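Local atomic coordinates of Non-structural protein 5 (Modoc virus, PDB entry 2WA2), a protein that probably methylates the viral RNA cap at guanine N7 and at a ribose 2'-O, with S-adenosylmethionine as methyl donor. Residues L89-G94 / V109-L114; S95-A100 / N131-K136; K83-D88 / Q148-L153. The protein carries 4 engineered substitutions. All coordinates share one frame; numbering follows the deposited sequence. Where two conformers were deposited one is given.

Contact 1. Residues L89-G94 / V109-L114; sequences LGCGRG and VKAYTL. With SAM (S-adenosylmethionine), chain C.
T113 OG1 accepts a weak bond from G92 N in the glycine-rich loop of this Rossmann-like methyltransferase, the GxGxG signature (G90, G92 and G94) that follows the first sheet strand. The T113 side chain can be followed outward. Its CB lies 3.4 Å from G92 N. Its hydroxyl stands anti to the backbone N (chi1 -155°), which turns OG1 to the loop. There OG1 is 3.0 Å from G92 N and 3.5 Å from SAM C1'. CG2 rests on C91 SG, in the same loop. C91 SG also packs on T113 CB, and on A111 CB at 3.9 Å. The backbone carbonyl before T113 is shared. Y112 O takes C91 N at 2.8 Å, from above the carbonyl plane, and G90 N more weakly. L89 pairs with Y112 in parallel register, and their side chains meet through CD2 of each. G90 and G92 lie with their CA atoms against the ribose. G90 CA is 3.4 Å from SAM O4', and G92 CA is 3.5 Å from SAM O3'. At the end of the 109-114 segment, L114 N comes within 3.1 Å of adenine N3.

Contact 2. Residues S95-A100 / N131-K136; sequences SWSYYA and NLITFK. Engineered in segment 95-100: S95 (natural residue Gly). With SAM (S-adenosylmethionine), chain C.
Helix 95-101 follows the glycine-rich loop of the Rossmann-like fold and packs along edge strand 133-136. Its 95-100 part runs nearly antiparallel to the strand, at 166°. The N terminus of the helix holds the carboxylate of SAM. S95 N bonds weakly to SAM OXT, and W96 N bonds weakly to SAM O at 3.2 Å. This end of the helix would probably help to stabilise the negative charge. S95 is an engineered residue, and its CB also touches SAM O. SAM N lies over one face of the W96 indole, 3.4 Å above its plane and offset toward the rim.

Further along, S97 and Y98 meet the strand through apolar contacts. Y98 leans toward it with CG anti to its carbonyl carbon (chi1 -79°). I133 CD1 then lies over the face of the Y98 ring in a CH-pi contact, 3.9 Å from the ring centroid. F135 approaches the same ring obliquely, with the planes at 47°. S97 CB faces both I133 CG2 and the F135 ring at CE1 and CZ. The polar ends are held elsewhere: S97 OG by D88, and Y98 OH by V125 N. F135 is also packed by A111, P122 and L124. The Y98 hydroxyl reaches the F135 ring as well, with OH 3.5 Å from CE2.

Contact 3. Residues K83-D88 / Q148-L153; sequences KGTVVD and QADTVL. Engineered in segment 83-88: T85 (natural residue Ser).
Backbone bonds join K83-D88 to Q148-L153 as parallel neighbours, with strands 86-88 and 151-153 at 11°. V87 bonds strand 151-153 through both its N and its O: V87 N donates to T151 O at 3.0 Å, nearly in line with the carbonyl, and V87 O accepts L153 N at 2.9 Å. Before this, T85 O takes two donors, D150 N at 2.8 Å and T151 N at 3.2 Å.

Side-chain polar bonds fasten the entry to the strands. D150 OD2 accepts T85 N at 2.9 Å through its anti lone pair, with a fairly straight bond (162°). T151 OG1 donates to K83 O at 2.9 Å, in the carbonyl plane. The K83 chain bends at its last torsion (chi4 70°), which brings NZ back to D150 O in a weak bond. T85 is engineered; its OG1 bonds E108, while its CG2 touches Q148 O.

Apolar contacts divide between the two faces of the sheet. On one, V86 CG1 meets L153 CD1 at 3.7 Å, and V86 CG2 lies alongside T151 CB. On the other, V87 CG2 packs on V152 CG2 and A149 CB, with W180 and I177 of helix 163-183 covering this side.

Strand 86-89, first in the chain, lies beside 151-154, the fourth, in the order 3-2-1-4-5-7-6. D88 stands near SAM, just before the glycine-rich loop, as in Rossmann-like methyltransferases.

From the N terminus, the chain first enters segment 83-88, then the glycine-rich loop 89-94 and helix segment 95-100. Segment 109-114 returns beside the loop and closes contact 1. Segment 131-136 then comes back to the helix and closes contact 2, so contacts 1 and 2 cross along the chain. Segment 148-153 closes contact 3, the longest loop, which encloses the other two. Strand 106-112 lies between 86-89 and 133-136. Backbone hydrogen bonds join K110 to V86 and D88 on one side, and V109 and A111 to T134 and K136 on the other. W96 also packs on L153, tying the helix of contact 2 to contact 3. Contacts 1 and 2 both touch SAM.

Contact 1. Residues L89-G94 / V109-L114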
# COMPACT_ATOMS: atom_id res chain seq x y z
N LEU A 89 8.47 4.62 2.84
CA LEU A 89 9.13 3.34 3.00
C LEU A 89 8.87 2.43 1.82
O LEU A 89 7.71 2.16 1.46
CB LEU A 89 8.72 2.69 4.32
CG LEU A 89 8.95 3.61 5.54
CD1 LEU A 89 8.26 3.05 6.75
CD2 LEU A 89 10.46 3.87 5.83
N GLY A 90 9.94 1.96 1.18
CA GLY A 90 9.80 1.16 -0.03
C GLY A 90 9.43 2.06 -1.19
O GLY A 90 8.41 1.87 -1.84
N CYS A 91 10.24 3.09 -1.43
CA CYS A 91 9.85 4.12 -2.38
C CYS A 91 10.00 3.68 -3.84
O CYS A 91 9.37 4.27 -4.74
CB CYS A 91 10.61 5.43 -2.08
SG CYS A 91 12.36 5.42 -2.57
N GLY A 92 10.80 2.65 -4.09
CA GLY A 92 11.08 2.23 -5.46
C GLY A 92 11.50 3.41 -6.31
O GLY A 92 12.39 4.20 -5.91
N ARG A 93 10.85 3.58 -7.47
CA ARG A 93 11.15 4.70 -8.37
C ARG A 93 10.86 6.05 -7.72
O ARG A 93 11.44 7.06 -8.08
CB ARG A 93 10.40 4.58 -9.69
CG ARG A 93 10.77 3.32 -10.44
CD ARG A 93 10.09 3.20 -11.83
NE ARG A 93 10.28 1.85 -12.38
CZ ARG A 93 9.83 1.45 -13.58
NH1 ARG A 93 9.17 2.30 -14.36
NH2 ARG A 93 10.04 0.20 -13.99
N GLY A 94 9.96 6.07 -6.74
CA GLY A 94 9.75 7.30 -5.99
C GLY A 94 8.54 8.16 -6.37
O GLY A 94 8.50 9.34 -6.02
N VAL A 109 10.51 15.12 2.54
CA VAL A 109 10.22 13.72 2.28
C VAL A 109 11.51 12.92 2.40
O VAL A 109 12.50 13.22 1.75
CB VAL A 109 9.58 13.51 0.89
CG1 VAL A 109 9.23 12.03 0.68
CG2 VAL A 109 8.33 14.34 0.74
N LYS A 110 11.50 11.94 3.29
CA LYS A 110 12.59 11.04 3.48
C LYS A 110 12.13 9.68 2.92
O LYS A 110 11.24 9.00 3.48
CB LYS A 110 12.92 10.98 4.96
CG LYS A 110 13.35 12.35 5.55
CD LYS A 110 13.83 12.14 6.97
CE LYS A 110 14.30 13.42 7.65
NZ LYS A 110 14.69 13.11 9.09
N ALA A 111 12.75 9.32 1.80
CA ALA A 111 12.37 8.17 0.97
C ALA A 111 13.45 7.06 1.02
O ALA A 111 14.66 7.34 0.95
CB ALA A 111 12.15 8.64 -0.47
N TYR A 112 13.02 5.82 1.19
CA TYR A 112 13.92 4.68 1.42
C TYR A 112 13.52 3.48 0.58
O TYR A 112 12.33 3.15 0.50
CB TYR A 112 13.92 4.30 2.92
CG TYR A 112 14.35 5.44 3.80
CD1 TYR A 112 15.71 5.66 4.08
CD2 TYR A 112 13.41 6.33 4.34
CE1 TYR A 112 16.10 6.74 4.89
CE2 TYR A 112 13.80 7.41 5.16
CZ TYR A 112 15.14 7.60 5.42
OH TYR A 112 15.55 8.65 6.21
N THR A 113 14.50 2.82 -0.04
CA THR A 113 14.19 1.61 -0.79
C THR A 113 15.42 0.70 -0.91
O THR A 113 16.56 1.16 -0.74
CB THR A 113 13.56 1.96 -2.17
OG1 THR A 113 12.74 0.87 -2.62
CG2 THR A 113 14.61 2.38 -3.20
N LEU A 114 15.18 -0.58 -1.14
CA LEU A 114 16.25 -1.56 -1.27
C LEU A 114 17.18 -1.22 -2.43
O LEU A 114 18.38 -1.08 -2.24
CB LEU A 114 15.66 -2.94 -1.50
CG LEU A 114 15.43 -3.91 -0.36
CD1 LEU A 114 15.12 -5.23 -1.02
CD2 LEU A 114 16.66 -4.05 0.56
N SAM C . 5.12 3.72 -4.23
CA SAM C . 6.04 3.26 -5.32
C SAM C . 6.04 4.27 -6.47
O SAM C . 5.16 5.14 -6.52
OXT SAM C . 6.89 4.25 -7.39
CB SAM C . 5.61 1.89 -5.84
CG SAM C . 5.85 0.76 -4.85
SD SAM C . 7.55 0.21 -5.05
CE SAM C . 7.30 -1.00 -6.39
C5' SAM C . 7.76 -0.97 -3.70
C4' SAM C . 9.26 -1.03 -3.42
O4' SAM C . 9.54 -1.49 -2.12
C3' SAM C . 9.97 -1.98 -4.37
O3' SAM C . 10.71 -1.20 -5.27
C2' SAM C . 10.90 -2.81 -3.50
O2' SAM C . 12.20 -2.79 -4.04
C1' SAM C . 10.84 -2.05 -2.17
N9 SAM C . 11.08 -2.91 -1.01
C8 SAM C . 10.58 -4.18 -0.81
N7 SAM C . 11.01 -4.63 0.38
C5 SAM C . 11.80 -3.65 0.91
C6 SAM C . 12.51 -3.58 2.11
N6 SAM C . 12.54 -4.58 2.97
N1 SAM C . 13.21 -2.42 2.39
C2 SAM C . 13.22 -1.37 1.51
N3 SAM C . 12.52 -1.42 0.32
C4 SAM C . 11.84 -2.57 0.05

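Contact 2. Residues S95-A100 / N131-K136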
# COMPACT_ATOMS: atom_id res chain seq x y z
N SER A 95 7.54 7.57 -7.04
CA SER A 95 6.34 8.32 -7.45
C SER A 95 5.58 8.88 -6.27
O SER A 95 5.11 10.00 -6.32
CB SER A 95 5.39 7.47 -8.32
OG SER A 95 5.87 7.39 -9.65
N TRP A 96 5.45 8.09 -5.19
CA TRP A 96 4.76 8.60 -3.99
C TRP A 96 5.51 9.78 -3.37
O TRP A 96 4.90 10.69 -2.85
CB TRP A 96 4.61 7.48 -2.94
CG TRP A 96 3.41 6.53 -3.20
CD1 TRP A 96 2.76 6.31 -4.39
CD2 TRP A 96 2.74 5.72 -2.22
NE1 TRP A 96 1.73 5.40 -4.21
CE2 TRP A 96 1.70 5.02 -2.90
CE3 TRP A 96 2.91 5.51 -0.84
CZ2 TRP A 96 0.83 4.15 -2.23
CZ3 TRP A 96 2.03 4.63 -0.17
CH2 TRP A 96 1.01 3.96 -0.88
N SER A 97 6.84 9.73 -3.41
CA SER A 97 7.66 10.77 -2.80
C SER A 97 7.52 12.09 -3.55
O SER A 97 7.40 13.15 -2.93
CB SER A 97 9.12 10.31 -2.77
OG SER A 97 9.29 9.38 -1.71
N TYR A 98 7.49 12.01 -4.87
CA TYR A 98 7.30 13.18 -5.74
C TYR A 98 5.88 13.69 -5.62
O TYR A 98 5.65 14.90 -5.65
CB TYR A 98 7.65 12.85 -7.19
CG TYR A 98 9.13 12.84 -7.45
CD1 TYR A 98 9.88 14.03 -7.41
CD2 TYR A 98 9.80 11.65 -7.73
CE1 TYR A 98 11.26 14.02 -7.62
CE2 TYR A 98 11.18 11.65 -7.97
CZ TYR A 98 11.89 12.82 -7.90
OH TYR A 98 13.25 12.80 -8.11
N TYR A 99 4.93 12.78 -5.45
CA TYR A 99 3.58 13.22 -5.17
C TYR A 99 3.52 13.98 -3.85
O TYR A 99 3.06 15.12 -3.81
CB TYR A 99 2.55 12.08 -5.21
CG TYR A 99 1.18 12.63 -4.97
CD1 TYR A 99 0.47 13.27 -6.00
CD2 TYR A 99 0.60 12.58 -3.71
CE1 TYR A 99 -0.80 13.82 -5.76
CE2 TYR A 99 -0.67 13.13 -3.46
CZ TYR A 99 -1.35 13.75 -4.49
OH TYR A 99 -2.60 14.28 -4.21
N ALA A 100 4.00 13.35 -2.78
CA ALA A 100 4.02 13.95 -1.46
C ALA A 100 4.74 15.30 -1.47
O ALA A 100 4.27 16.24 -0.87
CB ALA A 100 4.68 13.01 -0.45
N ASN A 131 13.29 19.17 -4.42
CA ASN A 131 14.34 19.57 -3.47
C ASN A 131 13.98 19.25 -2.03
O ASN A 131 14.82 19.30 -1.14
CB ASN A 131 14.64 21.07 -3.59
CG ASN A 131 13.37 21.90 -3.70
OD1 ASN A 131 12.64 21.82 -4.70
ND2 ASN A 131 13.10 22.71 -2.68
N LEU A 132 12.70 18.93 -1.82
CA LEU A 132 12.23 18.54 -0.50
C LEU A 132 12.48 17.04 -0.20
O LEU A 132 12.39 16.62 0.95
CB LEU A 132 10.74 18.86 -0.38
CG LEU A 132 10.35 20.34 -0.58
CD1 LEU A 132 8.87 20.56 -0.33
CD2 LEU A 132 11.19 21.24 0.32
N ILE A 133 12.85 16.28 -1.23
CA ILE A 133 13.06 14.82 -1.06
C ILE A 133 14.52 14.47 -0.88
O ILE A 133 15.39 15.03 -1.57
CB ILE A 133 12.50 13.99 -2.26
CG1 ILE A 133 11.08 14.42 -2.60
CG2 ILE A 133 12.50 12.47 -1.92
CD1 ILE A 133 10.68 14.16 -4.05
N THR A 134 14.77 13.58 0.08
CA THR A 134 16.02 12.85 0.21
C THR A 134 15.76 11.38 -0.08
O THR A 134 15.05 10.70 0.69
CB THR A 134 16.62 12.97 1.63
OG1 THR A 134 16.83 14.35 1.92
CG2 THR A 134 17.94 12.21 1.71
N PHE A 135 16.33 10.89 -1.18
CA PHE A 135 16.22 9.47 -1.52
C PHE A 135 17.41 8.73 -0.95
O PHE A 135 18.56 9.19 -1.09
CB PHE A 135 16.18 9.25 -3.03
CG PHE A 135 14.87 9.62 -3.65
CD1 PHE A 135 13.77 8.79 -3.51
CD2 PHE A 135 14.75 10.75 -4.44
CE1 PHE A 135 12.54 9.12 -4.11
CE2 PHE A 135 13.55 11.09 -5.03
CZ PHE A 135 12.44 10.26 -4.87
N LYS A 136 17.12 7.63 -0.28
CA LYS A 136 18.16 6.72 0.14
C LYS A 136 17.90 5.28 -0.34
O LYS A 136 17.00 4.60 0.16
CB LYS A 136 18.41 6.80 1.64
CG LYS A 136 19.83 6.28 2.02
CD LYS A 136 20.66 7.35 2.77
CE LYS A 136 20.33 7.40 4.29
NZ LYS A 136 20.53 6.11 5.09
N SAM C . 5.12 3.72 -4.23
CA SAM C . 6.04 3.26 -5.32
C SAM C . 6.04 4.27 -6.47
O SAM C . 5.16 5.14 -6.52
OXT SAM C . 6.89 4.25 -7.39
CB SAM C . 5.61 1.89 -5.84
CG SAM C . 5.85 0.76 -4.85
SD SAM C . 7.55 0.21 -5.05
CE SAM C . 7.30 -1.00 -6.39
C5' SAM C . 7.76 -0.97 -3.70
C4' SAM C . 9.26 -1.03 -3.42
O4' SAM C . 9.54 -1.49 -2.12
C3' SAM C . 9.97 -1.98 -4.37
O3' SAM C . 10.71 -1.20 -5.27
C2' SAM C . 10.90 -2.81 -3.50
O2' SAM C . 12.20 -2.79 -4.04
C1' SAM C . 10.84 -2.05 -2.17
N9 SAM C . 11.08 -2.91 -1.01
C8 SAM C . 10.58 -4.18 -0.81
N7 SAM C . 11.01 -4.63 0.38
C5 SAM C . 11.80 -3.65 0.91
C6 SAM C . 12.51 -3.58 2.11
N6 SAM C . 12.54 -4.58 2.97
N1 SAM C . 13.21 -2.42 2.39
C2 SAM C . 13.22 -1.37 1.51
N3 SAM C . 12.52 -1.42 0.32
C4 SAM C . 11.84 -2.57 0.05

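Contact 3. Residues K83-D88 / Q148-L153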
# COMPACT_ATOMS: atom_id res chain seq x y z
N LYS A 83 1.59 15.61 5.32
CA LYS A 83 2.04 16.80 6.06
C LYS A 83 3.37 16.64 6.79
O LYS A 83 3.75 15.53 7.19
CB LYS A 83 0.97 17.25 7.07
CG LYS A 83 0.79 16.30 8.23
CD LYS A 83 -0.05 16.90 9.34
CE LYS A 83 -0.63 15.81 10.21
NZ LYS A 83 0.40 15.11 11.05
N GLY A 84 4.05 17.78 6.98
CA GLY A 84 5.28 17.81 7.78
C GLY A 84 6.36 16.92 7.18
O GLY A 84 6.61 16.98 5.98
N THR A 85 7.01 16.14 8.05
CA THR A 85 7.99 15.13 7.69
C THR A 85 7.26 13.84 7.23
O THR A 85 6.61 13.14 8.02
CB THR A 85 8.94 14.85 8.86
OG1 THR A 85 9.59 16.08 9.22
CG2 THR A 85 10.01 13.76 8.47
N VAL A 86 7.39 13.56 5.94
CA VAL A 86 6.80 12.37 5.34
C VAL A 86 7.91 11.35 5.15
O VAL A 86 8.98 11.67 4.60
CB VAL A 86 6.16 12.69 3.96
CG1 VAL A 86 5.55 11.42 3.30
CG2 VAL A 86 5.08 13.75 4.08
N VAL A 87 7.67 10.13 5.63
CA VAL A 87 8.54 9.01 5.26
C VAL A 87 7.88 8.19 4.18
O VAL A 87 6.66 7.99 4.18
CB VAL A 87 9.01 8.11 6.45
CG1 VAL A 87 10.03 8.84 7.30
CG2 VAL A 87 7.85 7.59 7.30
N ASP A 88 8.68 7.76 3.21
CA ASP A 88 8.19 6.91 2.15
C ASP A 88 9.02 5.64 2.19
O ASP A 88 10.16 5.60 1.71
CB ASP A 88 8.25 7.63 0.80
CG ASP A 88 7.64 6.81 -0.34
OD1 ASP A 88 7.02 5.77 -0.06
OD2 ASP A 88 7.83 7.18 -1.52
N GLN A 148 11.30 10.46 13.81
CA GLN A 148 10.24 11.48 13.75
C GLN A 148 9.63 11.67 12.36
O GLN A 148 10.32 11.99 11.39
CB GLN A 148 10.75 12.82 14.31
CG GLN A 148 9.66 13.76 14.88
CD GLN A 148 8.76 14.37 13.81
OE1 GLN A 148 9.24 14.93 12.81
NE2 GLN A 148 7.43 14.27 14.02
N ALA A 149 8.31 11.49 12.29
CA ALA A 149 7.58 11.70 11.05
C ALA A 149 6.15 11.99 11.37
O ALA A 149 5.57 11.36 12.25
CB ALA A 149 7.65 10.45 10.11
N ASP A 150 5.58 12.92 10.60
CA ASP A 150 4.17 13.30 10.72
C ASP A 150 3.25 12.48 9.83
O ASP A 150 2.03 12.42 10.08
CB ASP A 150 4.04 14.77 10.40
CG ASP A 150 4.96 15.61 11.26
OD1 ASP A 150 4.65 15.73 12.45
OD2 ASP A 150 6.01 16.07 10.75
N THR A 151 3.84 11.85 8.80
CA THR A 151 3.10 11.02 7.85
C THR A 151 3.96 9.80 7.50
O THR A 151 5.12 9.95 7.12
CB THR A 151 2.82 11.75 6.52
OG1 THR A 151 2.33 13.08 6.77
CG2 THR A 151 1.85 10.97 5.68
N VAL A 152 3.39 8.61 7.65
CA VAL A 152 4.12 7.38 7.30
C VAL A 152 3.48 6.73 6.08
O VAL A 152 2.33 6.30 6.13
CB VAL A 152 4.16 6.42 8.48
CG1 VAL A 152 4.78 5.07 8.07
CG2 VAL A 152 4.86 7.07 9.66
N LEU A 153 4.23 6.68 4.98
CA LEU A 153 3.77 6.05 3.73
C LEU A 153 4.53 4.77 3.53
O LEU A 153 5.73 4.72 3.77
CB LEU A 153 4.02 6.96 2.51
CG LEU A 153 3.37 8.35 2.53
CD1 LEU A 153 3.64 9.07 1.21
CD2 LEU A 153 1.84 8.26 2.80